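Local coordinates for SusD homolog (Bacteroides thetaiotaomicron VPI-5482, PDB 3FDH), which probably binds glycans at the outer membrane, as a SusD/RagB-family lipoprotein, for uptake by a partner transporter, at residues R22-T30 with A178-L186; M111-A121 with W194-Y205. One frame throughout, in Å; residues are numbered along the deposited sequence.

Contact 1. Residues R22-T30 with A178-L186; sequences RFILADVIT and ADVTEQDFL
A loop laid across a helix face is the motif here: Q183 and F185 of 178-186 rest on R22, A26 and T30 of helix 21-37. No hydrogen bond crosses the contact, so shape does the work. Q183 CB sits 3.2 Å from R22 O, and a bend at the second torsion (chi2 73°) turns the amide out beside the side chains of R22 and F23. R22 has two conformers, so what its side chain does is less certain; in the one described, Q183 OE1 lies 3.3 Å from R22 CD, at the guanidinium edge, with the guanidinium and amide planes 64° apart. The amide's NE2 turns instead to F23, 3.8 Å from CE1. Within this mainly helical SusD-like fold, whose family belongs to the tetratricopeptide-repeat clan, the loop links helices 154-171 and 191-208 and passes over the N-terminal helix where A26 is small enough to admit it. There A26 CA lies 3.4 Å from Q183 O in a CA-H...O contact, and A26 CB meets F185 CE2 at 3.6 Å. The F185 ring brings its edge to A26 O, a carbonyl already gripped from opposite faces by T30 N and by T30 OG1, the latter at 2.8 Å. Apolar contacts line the inner side: V180 CG2 touches L25 CD2 at 3.7 Å, and I29 reaches F185 and L186 with its CG2 branch. D184 shapes the turn beneath, its OD1 accepting from L186 N in an Asx turn and from Y187 N, while OD2 accepts from G189 N.

Contact 2. Residues M111-A121 with W194-Y205; sequences MAEVMAAYNCA and WLKFAYGLKARY
Selenomethionine M111 lies over one face of the W194 indole, its CG 3.6 Å from the centroid of the five-membered ring and only 11° off the normal. Its extended chain keeps the selenium above that ring too, a Met-aromatic contact. Next along, V114 is a knob in the hole formed by W194, F197, A198 and L201; its CG1 meets the W194 edge and lies 3.7 Å from F197 CE2. With an alanine in place of W194, M111 and V114 would probably face a gap, and D184 OD2 would lose the indole N-H. The backbones, running the same way at 24°, then diverge, from 6.4 Å between the CA atoms of V114 and A198 to 8.3 Å between those of A121 and Y205. Larger side chains bridge the wider spacing: Y118 is a second knob, among F197, L201, R204 and Y205, and Y205 OH lies 3.5 Å from A121 CB. R204 NH1 gives Y118 OH only a weak 3.4 Å bond; their stronger partners are E337 and L332 O. On its more exposed outer side, helix 191-208 sends K196 to D236 in a salt bridge. Helix 76-95 touches A112, helix 154-171 V114, and helix 21-37 M111, M115 and Y118.

Contacts 1 and 2 illustrate how a loop and three helices can share one interior: their centres are 16 Å apart, their segments alternate along the chain, and they touch directly. The polar tie is a probable hydrogen bond of 2.8 Å from W194 NE1 to D184 OD2, which fixes the indole of contact 2 to the turn of contact 1. Apolar joints accompany it, with L25 CD2 3.6 Å from M111 SE, V28 CG1 3.5 Å from M115 CB, and L186 CD2 3.5 Å from F197 CE2. Helix 21-37 thus meets the 178-186 loop and helix 106-127 together. No glycan site is known at either contact.

Contact 1. Residues R22-T30 with A178-L186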
loop_
_atom_site.group_PDB
_atom_site.type_symbol
_atom_site.label_atom_id
_atom_site.label_comp_id
_atom_site.label_asym_id
_atom_site.label_seq_id
_atom_site.Cartn_x
_atom_site.Cartn_y
_atom_site.Cartn_z
ATOM N N ARG A 22 22.641 -13.016 -1.350
ATOM C CA ARG A 22 22.050 -12.644 -0.062
ATOM C C ARG A 22 22.212 -11.156 0.223
ATOM O O ARG A 22 21.302 -10.505 0.734
ATOM C CB ARG A 22 22.588 -13.501 1.087
ATOM C CG ARG A 22 24.060 -13.390 1.379
ATOM C CD ARG A 22 24.451 -14.485 2.324
ATOM N NE ARG A 22 25.839 -14.407 2.750
ATOM C CZ ARG A 22 26.865 -14.964 2.109
ATOM N NH1 ARG A 22 26.695 -15.653 0.977
ATOM N NH2 ARG A 22 28.079 -14.823 2.617
ATOM N N PHE A 23 23.352 -10.616 -0.159
ATOM C CA PHE A 23 23.619 -9.194 0.079
ATOM C C PHE A 23 22.747 -8.328 -0.835
ATOM O O PHE A 23 22.297 -7.219 -0.480
ATOM C CB PHE A 23 25.111 -8.889 -0.076
ATOM C CG PHE A 23 25.977 -9.676 0.882
ATOM C CD1 PHE A 23 25.713 -9.642 2.240
ATOM C CD2 PHE A 23 27.021 -10.484 0.423
ATOM C CE1 PHE A 23 26.502 -10.386 3.126
ATOM C CE2 PHE A 23 27.795 -11.198 1.300
ATOM C CZ PHE A 23 27.534 -11.159 2.641
ATOM N N ILE A 24 22.480 -8.853 -2.015
ATOM C CA ILE A 24 21.639 -8.121 -2.957
ATOM C C ILE A 24 20.214 -8.132 -2.394
ATOM O O ILE A 24 19.489 -7.127 -2.429
ATOM C CB ILE A 24 21.651 -8.725 -4.383
ATOM C CG1 ILE A 24 23.080 -8.819 -4.938
ATOM C CG2 ILE A 24 20.782 -7.873 -5.319
ATOM C CD1 ILE A 24 23.189 -9.596 -6.254
ATOM N N LEU A 25 19.833 -9.270 -1.834
ATOM C CA LEU A 25 18.465 -9.427 -1.328
ATOM C C LEU A 25 18.205 -8.444 -0.208
ATOM O O LEU A 25 17.104 -7.924 -0.048
ATOM C CB LEU A 25 18.215 -10.854 -0.834
ATOM C CG LEU A 25 16.802 -11.196 -0.397
ATOM C CD1 LEU A 25 15.870 -11.125 -1.674
ATOM C CD2 LEU A 25 16.742 -12.541 0.342
ATOM N N ALA A 26 19.218 -8.212 0.599
ATOM C CA ALA A 26 19.059 -7.292 1.758
ATOM C C ALA A 26 18.629 -5.937 1.210
ATOM O O ALA A 26 17.725 -5.265 1.727
ATOM C CB ALA A 26 20.373 -7.153 2.544
ATOM N N ASP A 27 19.258 -5.580 0.105
ATOM C CA ASP A 27 19.004 -4.286 -0.533
ATOM C C ASP A 27 17.648 -4.254 -1.211
ATOM O O ASP A 27 16.935 -3.256 -1.171
ATOM C CB ASP A 27 20.066 -3.981 -1.586
ATOM C CG ASP A 27 19.972 -2.569 -2.101
ATOM O OD1 ASP A 27 20.502 -1.638 -1.443
ATOM O OD2 ASP A 27 19.399 -2.391 -3.192
ATOM N N VAL A 28 17.294 -5.364 -1.842
ATOM C CA VAL A 28 16.029 -5.472 -2.582
ATOM C C VAL A 28 14.859 -5.344 -1.604
ATOM O O VAL A 28 13.885 -4.645 -1.843
ATOM C CB VAL A 28 15.980 -6.810 -3.432
ATOM C CG1 VAL A 28 14.571 -7.202 -3.848
ATOM C CG2 VAL A 28 16.950 -6.729 -4.657
ATOM N N ILE A 29 14.987 -5.990 -0.457
ATOM C CA ILE A 29 13.903 -5.952 0.523
ATOM C C ILE A 29 13.771 -4.534 1.082
ATOM O O ILE A 29 12.659 -3.966 1.220
ATOM C CB ILE A 29 14.140 -6.955 1.642
ATOM C CG1 ILE A 29 14.097 -8.384 1.080
ATOM C CG2 ILE A 29 13.124 -6.805 2.775
ATOM C CD1 ILE A 29 14.529 -9.439 2.111
ATOM N N THR A 30 14.917 -3.954 1.372
ATOM C CA THR A 30 14.966 -2.609 1.951
ATOM C C THR A 30 14.350 -1.598 0.994
ATOM O O THR A 30 13.489 -0.774 1.345
ATOM C CB THR A 30 16.397 -2.192 2.239
ATOM O OG1 THR A 30 16.965 -3.064 3.234
ATOM C CG2 THR A 30 16.430 -0.763 2.751
ATOM N N ALA A 178 24.126 -21.001 1.410
ATOM C CA ALA A 178 24.565 -19.885 2.254
ATOM C C ALA A 178 23.381 -19.348 3.042
ATOM O O ALA A 178 22.338 -19.082 2.493
ATOM C CB ALA A 178 25.185 -18.784 1.417
ATOM N N ASP A 179 23.580 -19.181 4.337
ATOM C CA ASP A 179 22.546 -18.686 5.264
ATOM C C ASP A 179 22.183 -17.220 5.031
ATOM O O ASP A 179 22.997 -16.310 5.216
ATOM C CB ASP A 179 23.000 -18.897 6.716
ATOM C CG ASP A 179 21.884 -18.658 7.710
ATOM O OD1 ASP A 179 20.731 -18.422 7.271
ATOM O OD2 ASP A 179 22.174 -18.722 8.929
ATOM N N VAL A 180 20.923 -17.021 4.665
ATOM C CA VAL A 180 20.400 -15.719 4.270
ATOM C C VAL A 180 19.769 -14.960 5.441
ATOM O O VAL A 180 19.358 -13.803 5.322
ATOM C CB VAL A 180 19.302 -15.875 3.180
ATOM C CG1 VAL A 180 18.005 -16.426 3.824
ATOM C CG2 VAL A 180 19.049 -14.530 2.486
ATOM N N THR A 181 19.754 -15.629 6.573
ATOM C CA THR A 181 19.051 -15.130 7.752
ATOM C C THR A 181 19.225 -13.649 8.049
ATOM O O THR A 181 18.255 -12.927 8.214
ATOM C CB THR A 181 19.403 -15.922 9.038
ATOM O OG1 THR A 181 19.003 -17.284 8.873
ATOM C CG2 THR A 181 18.666 -15.349 10.239
ATOM N N GLU A 182 20.470 -13.209 8.133
ATOM C CA GLU A 182 20.751 -11.828 8.572
ATOM C C GLU A 182 20.444 -10.788 7.505
ATOM O O GLU A 182 20.289 -9.594 7.800
ATOM C CB GLU A 182 22.201 -11.709 9.074
ATOM C CG GLU A 182 22.500 -12.597 10.305
ATOM C CD GLU A 182 21.613 -12.299 11.523
ATOM O OE1 GLU A 182 21.116 -11.150 11.658
ATOM O OE2 GLU A 182 21.441 -13.220 12.369
ATOM N N GLN A 183 20.290 -11.269 6.275
ATOM C CA GLN A 183 20.000 -10.400 5.117
ATOM C C GLN A 183 18.507 -10.329 4.815
ATOM O O GLN A 183 18.021 -9.423 4.147
ATOM C CB GLN A 183 20.747 -10.881 3.878
ATOM C CG GLN A 183 22.259 -10.623 3.901
ATOM C CD GLN A 183 22.991 -11.513 4.836
ATOM O OE1 GLN A 183 22.920 -12.733 4.710
ATOM N NE2 GLN A 183 23.755 -10.918 5.768
ATOM N N ASP A 184 17.777 -11.304 5.325
ATOM C CA ASP A 184 16.313 -11.371 5.139
ATOM C C ASP A 184 15.634 -10.513 6.210
ATOM O O ASP A 184 15.311 -10.975 7.313
ATOM C CB ASP A 184 15.816 -12.816 5.225
ATOM C CG ASP A 184 14.309 -12.909 5.141
ATOM O OD1 ASP A 184 13.675 -11.846 4.859
ATOM O OD2 ASP A 184 13.757 -14.009 5.377
ATOM N N PHE A 185 15.507 -9.248 5.887
ATOM C CA PHE A 185 14.920 -8.252 6.784
ATOM C C PHE A 185 13.404 -8.401 6.914
ATOM O O PHE A 185 12.761 -7.713 7.704
ATOM C CB PHE A 185 15.243 -6.817 6.334
ATOM C CG PHE A 185 16.704 -6.500 6.316
ATOM C CD1 PHE A 185 17.499 -6.812 7.409
ATOM C CD2 PHE A 185 17.269 -5.856 5.226
ATOM C CE1 PHE A 185 18.848 -6.511 7.382
ATOM C CE2 PHE A 185 18.593 -5.547 5.205
ATOM C CZ PHE A 185 19.394 -5.868 6.275
ATOM N N LEU A 186 12.837 -9.323 6.159
ATOM C CA LEU A 186 11.407 -9.528 6.224
ATOM C C LEU A 186 11.111 -10.646 7.207
ATOM O O LEU A 186 10.384 -10.452 8.180
ATOM C CB LEU A 186 10.853 -9.833 4.841
ATOM C CG LEU A 186 9.479 -9.303 4.544
ATOM C CD1 LEU A 186 9.491 -7.740 4.670
ATOM C CD2 LEU A 186 9.090 -9.759 3.139
#

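Contact 2. Residues M111-A121 with W194-Y205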
loop_
_atom_site.group_PDB
_atom_site.type_symbol
_atom_site.label_atom_id
_atom_site.label_comp_id
_atom_site.label_asym_id
_atom_site.label_seq_id
_atom_site.Cartn_x
_atom_site.Cartn_y
_atom_site.Cartn_z
HETATM N N MSE A 111 12.863 -16.139 -2.498
HETATM C CA MSE A 111 12.571 -14.851 -1.857
HETATM C C MSE A 111 12.670 -13.736 -2.909
HETATM O O MSE A 111 11.852 -12.794 -2.942
HETATM C CB MSE A 111 13.537 -14.574 -0.704
HETATM C CG MSE A 111 13.489 -15.606 0.400
HETATM SE SE MSE A 111 14.875 -15.353 1.719
HETATM C CE MSE A 111 14.457 -16.829 2.887
ATOM N N ALA A 112 13.705 -13.834 -3.725
ATOM C CA ALA A 112 13.963 -12.872 -4.806
ATOM C C ALA A 112 12.847 -12.899 -5.839
ATOM O O ALA A 112 12.487 -11.866 -6.400
ATOM C CB ALA A 112 15.324 -13.135 -5.478
ATOM N N GLU A 113 12.278 -14.079 -6.052
ATOM C CA GLU A 113 11.193 -14.254 -7.036
ATOM C C GLU A 113 9.943 -13.551 -6.531
ATOM O O GLU A 113 9.223 -12.892 -7.285
ATOM C CB GLU A 113 10.939 -15.740 -7.331
ATOM C CG GLU A 113 11.997 -16.288 -8.288
ATOM C CD GLU A 113 12.108 -17.812 -8.352
ATOM O OE1 GLU A 113 11.694 -18.492 -7.398
ATOM O OE2 GLU A 113 12.675 -18.322 -9.354
ATOM N N VAL A 114 9.746 -13.629 -5.231
ATOM C CA VAL A 114 8.635 -12.929 -4.588
ATOM C C VAL A 114 8.845 -11.396 -4.709
ATOM O O VAL A 114 7.927 -10.627 -4.996
ATOM C CB VAL A 114 8.464 -13.352 -3.100
ATOM C CG1 VAL A 114 7.426 -12.416 -2.361
ATOM C CG2 VAL A 114 8.046 -14.827 -3.008
HETATM N N MSE A 115 10.075 -10.946 -4.523
HETATM C CA MSE A 115 10.307 -9.499 -4.611
HETATM C C MSE A 115 10.181 -9.048 -6.043
HETATM O O MSE A 115 9.803 -7.907 -6.307
HETATM C CB MSE A 115 11.676 -9.082 -4.074
HETATM C CG MSE A 115 11.890 -9.312 -2.594
HETATM SE SE MSE A 115 10.928 -7.959 -1.646
HETATM C CE MSE A 115 9.334 -8.860 -1.150
ATOM N N ALA A 116 10.492 -9.946 -6.966
ATOM C CA ALA A 116 10.421 -9.598 -8.407
ATOM C C ALA A 116 8.937 -9.398 -8.749
ATOM O O ALA A 116 8.551 -8.462 -9.438
ATOM C CB ALA A 116 11.037 -10.676 -9.275
ATOM N N ALA A 117 8.123 -10.311 -8.239
ATOM C CA ALA A 117 6.690 -10.290 -8.479
ATOM C C ALA A 117 6.117 -9.011 -7.922
ATOM O O ALA A 117 5.298 -8.342 -8.547
ATOM C CB ALA A 117 6.001 -11.508 -7.826
ATOM N N TYR A 118 6.582 -8.675 -6.735
ATOM C CA TYR A 118 6.050 -7.525 -6.007
ATOM C C TYR A 118 6.308 -6.245 -6.757
ATOM O O TYR A 118 5.437 -5.388 -6.877
ATOM C CB TYR A 118 6.626 -7.455 -4.582
ATOM C CG TYR A 118 5.812 -6.608 -3.642
ATOM C CD1 TYR A 118 5.903 -5.223 -3.667
ATOM C CD2 TYR A 118 4.971 -7.186 -2.720
ATOM C CE1 TYR A 118 5.157 -4.425 -2.800
ATOM C CE2 TYR A 118 4.234 -6.406 -1.851
ATOM C CZ TYR A 118 4.339 -5.022 -1.887
ATOM O OH TYR A 118 3.591 -4.252 -1.010
ATOM N N ASN A 119 7.517 -6.143 -7.284
ATOM C CA ASN A 119 7.922 -4.935 -8.010
ATOM C C ASN A 119 7.291 -4.852 -9.384
ATOM O O ASN A 119 6.940 -3.765 -9.858
ATOM C CB ASN A 119 9.435 -4.805 -8.051
ATOM C CG ASN A 119 9.989 -4.364 -6.709
ATOM O OD1 ASN A 119 9.819 -3.212 -6.302
ATOM N ND2 ASN A 119 10.612 -5.287 -5.997
ATOM N N CYS A 120 7.084 -6.008 -9.998
ATOM C CA CYS A 120 6.401 -6.018 -11.294
ATOM C C CYS A 120 4.994 -5.525 -11.126
ATOM O O CYS A 120 4.442 -4.828 -11.981
ATOM C CB CYS A 120 6.360 -7.415 -11.912
ATOM S SG CYS A 120 7.966 -7.950 -12.612
ATOM N N ALA A 121 4.413 -5.889 -10.007
ATOM C CA ALA A 121 3.022 -5.500 -9.705
ATOM C C ALA A 121 2.925 -4.000 -9.506
ATOM O O ALA A 121 1.971 -3.351 -9.947
ATOM C CB ALA A 121 2.529 -6.224 -8.466
ATOM N N TRP A 194 7.706 -16.931 4.126
ATOM C CA TRP A 194 7.753 -16.403 2.763
ATOM C C TRP A 194 6.697 -17.084 1.905
ATOM O O TRP A 194 6.060 -16.469 1.054
ATOM C CB TRP A 194 9.125 -16.556 2.099
ATOM C CG TRP A 194 10.097 -15.470 2.462
ATOM C CD1 TRP A 194 10.953 -15.454 3.530
ATOM C CD2 TRP A 194 10.317 -14.249 1.759
ATOM N NE1 TRP A 194 11.696 -14.288 3.531
ATOM C CE2 TRP A 194 11.335 -13.545 2.443
ATOM C CE3 TRP A 194 9.795 -13.702 0.580
ATOM C CZ2 TRP A 194 11.809 -12.334 2.019
ATOM C CZ3 TRP A 194 10.267 -12.482 0.163
ATOM C CH2 TRP A 194 11.263 -11.807 0.879
ATOM N N LEU A 195 6.506 -18.364 2.156
ATOM C CA LEU A 195 5.568 -19.161 1.368
ATOM C C LEU A 195 4.164 -18.602 1.625
ATOM O O LEU A 195 3.354 -18.415 0.714
ATOM C CB LEU A 195 5.703 -20.654 1.733
ATOM C CG LEU A 195 5.023 -21.680 0.837
ATOM C CD1 LEU A 195 5.594 -21.638 -0.574
ATOM C CD2 LEU A 195 5.274 -23.040 1.467
ATOM N N LYS A 196 3.899 -18.290 2.887
ATOM C CA LYS A 196 2.594 -17.682 3.260
ATOM C C LYS A 196 2.393 -16.335 2.575
ATOM O O LYS A 196 1.298 -15.994 2.122
ATOM C CB LYS A 196 2.469 -17.513 4.763
ATOM C CG LYS A 196 2.267 -18.782 5.491
ATOM C CD LYS A 196 2.132 -18.533 6.964
ATOM C CE LYS A 196 1.805 -19.793 7.697
ATOM N NZ LYS A 196 1.942 -19.567 9.165
ATOM N N PHE A 197 3.475 -15.574 2.535
ATOM C CA PHE A 197 3.510 -14.251 1.893
ATOM C C PHE A 197 3.224 -14.440 0.396
ATOM O O PHE A 197 2.393 -13.740 -0.198
ATOM C CB PHE A 197 4.870 -13.566 2.177
ATOM C CG PHE A 197 5.066 -12.207 1.544
ATOM C CD1 PHE A 197 3.993 -11.340 1.288
ATOM C CD2 PHE A 197 6.360 -11.751 1.296
ATOM C CE1 PHE A 197 4.213 -10.068 0.699
ATOM C CE2 PHE A 197 6.586 -10.492 0.741
ATOM C CZ PHE A 197 5.510 -9.645 0.484
ATOM N N ALA A 198 3.864 -15.428 -0.220
ATOM C CA ALA A 198 3.629 -15.668 -1.677
ATOM C C ALA A 198 2.139 -15.964 -1.959
ATOM O O ALA A 198 1.560 -15.477 -2.914
ATOM C CB ALA A 198 4.503 -16.818 -2.198
ATOM N N TYR A 199 1.521 -16.768 -1.111
ATOM C CA TYR A 199 0.090 -17.104 -1.275
ATOM C C TYR A 199 -0.780 -15.911 -1.016
ATOM O O TYR A 199 -1.837 -15.755 -1.609
ATOM C CB TYR A 199 -0.358 -18.267 -0.372
ATOM C CG TYR A 199 -0.048 -19.592 -1.001
ATOM C CD1 TYR A 199 -0.737 -20.023 -2.137
ATOM C CD2 TYR A 199 0.940 -20.408 -0.486
ATOM C CE1 TYR A 199 -0.443 -21.213 -2.737
ATOM C CE2 TYR A 199 1.231 -21.636 -1.075
ATOM C CZ TYR A 199 0.542 -22.022 -2.196
ATOM O OH TYR A 199 0.845 -23.233 -2.769
ATOM N N GLY A 200 -0.317 -15.062 -0.116
ATOM C CA GLY A 200 -1.058 -13.846 0.238
ATOM C C GLY A 200 -1.078 -12.971 -0.954
ATOM O O GLY A 200 -2.134 -12.375 -1.300
ATOM N N LEU A 201 0.060 -12.958 -1.668
ATOM C CA LEU A 201 0.168 -12.099 -2.883
ATOM C C LEU A 201 -0.684 -12.670 -4.028
ATOM O O LEU A 201 -1.302 -11.944 -4.814
ATOM C CB LEU A 201 1.629 -11.897 -3.303
ATOM C CG LEU A 201 2.506 -11.024 -2.398
ATOM C CD1 LEU A 201 3.958 -11.051 -2.896
ATOM C CD2 LEU A 201 1.970 -9.604 -2.331
ATOM N N LYS A 202 -0.740 -13.995 -4.104
ATOM C CA LYS A 202 -1.608 -14.625 -5.075
ATOM C C LYS A 202 -3.052 -14.230 -4.819
ATOM O O LYS A 202 -3.832 -14.046 -5.731
ATOM C CB LYS A 202 -1.461 -16.159 -5.113
ATOM C CG LYS A 202 -0.158 -16.583 -5.838
ATOM C CD LYS A 202 -0.063 -18.049 -6.205
ATOM C CE LYS A 202 -0.886 -18.347 -7.409
ATOM N NZ LYS A 202 -0.657 -19.706 -7.926
ATOM N N ALA A 203 -3.412 -14.066 -3.572
ATOM C CA ALA A 203 -4.779 -13.654 -3.250
ATOM C C ALA A 203 -4.968 -12.215 -3.700
ATOM O O ALA A 203 -5.935 -11.871 -4.393
ATOM C CB ALA A 203 -5.063 -13.809 -1.777
ATOM N N ARG A 204 -4.024 -11.355 -3.318
ATOM C CA ARG A 204 -4.126 -9.925 -3.664
ATOM C C ARG A 204 -4.267 -9.739 -5.152
ATOM O O ARG A 204 -5.096 -8.967 -5.649
ATOM C CB ARG A 204 -2.878 -9.159 -3.188
ATOM C CG ARG A 204 -2.761 -7.734 -3.744
ATOM C CD ARG A 204 -1.417 -7.080 -3.346
ATOM N NE ARG A 204 -1.357 -6.567 -1.963
ATOM C CZ ARG A 204 -0.323 -5.872 -1.500
ATOM N NH1 ARG A 204 0.730 -5.643 -2.275
ATOM N NH2 ARG A 204 -0.341 -5.373 -0.292
ATOM N N TYR A 205 -3.463 -10.480 -5.882
ATOM C CA TYR A 205 -3.368 -10.297 -7.349
ATOM C C TYR A 205 -4.501 -10.975 -8.106
ATOM O O TYR A 205 -4.884 -10.535 -9.180
ATOM C CB TYR A 205 -2.015 -10.740 -7.906
ATOM C CG TYR A 205 -0.825 -10.027 -7.276
ATOM C CD1 TYR A 205 -0.851 -8.658 -7.006
ATOM C CD2 TYR A 205 0.348 -10.716 -7.013
ATOM C CE1 TYR A 205 0.252 -8.029 -6.435
ATOM C CE2 TYR A 205 1.464 -10.091 -6.466
ATOM C CZ TYR A 205 1.413 -8.765 -6.161
ATOM O OH TYR A 205 2.534 -8.190 -5.598
#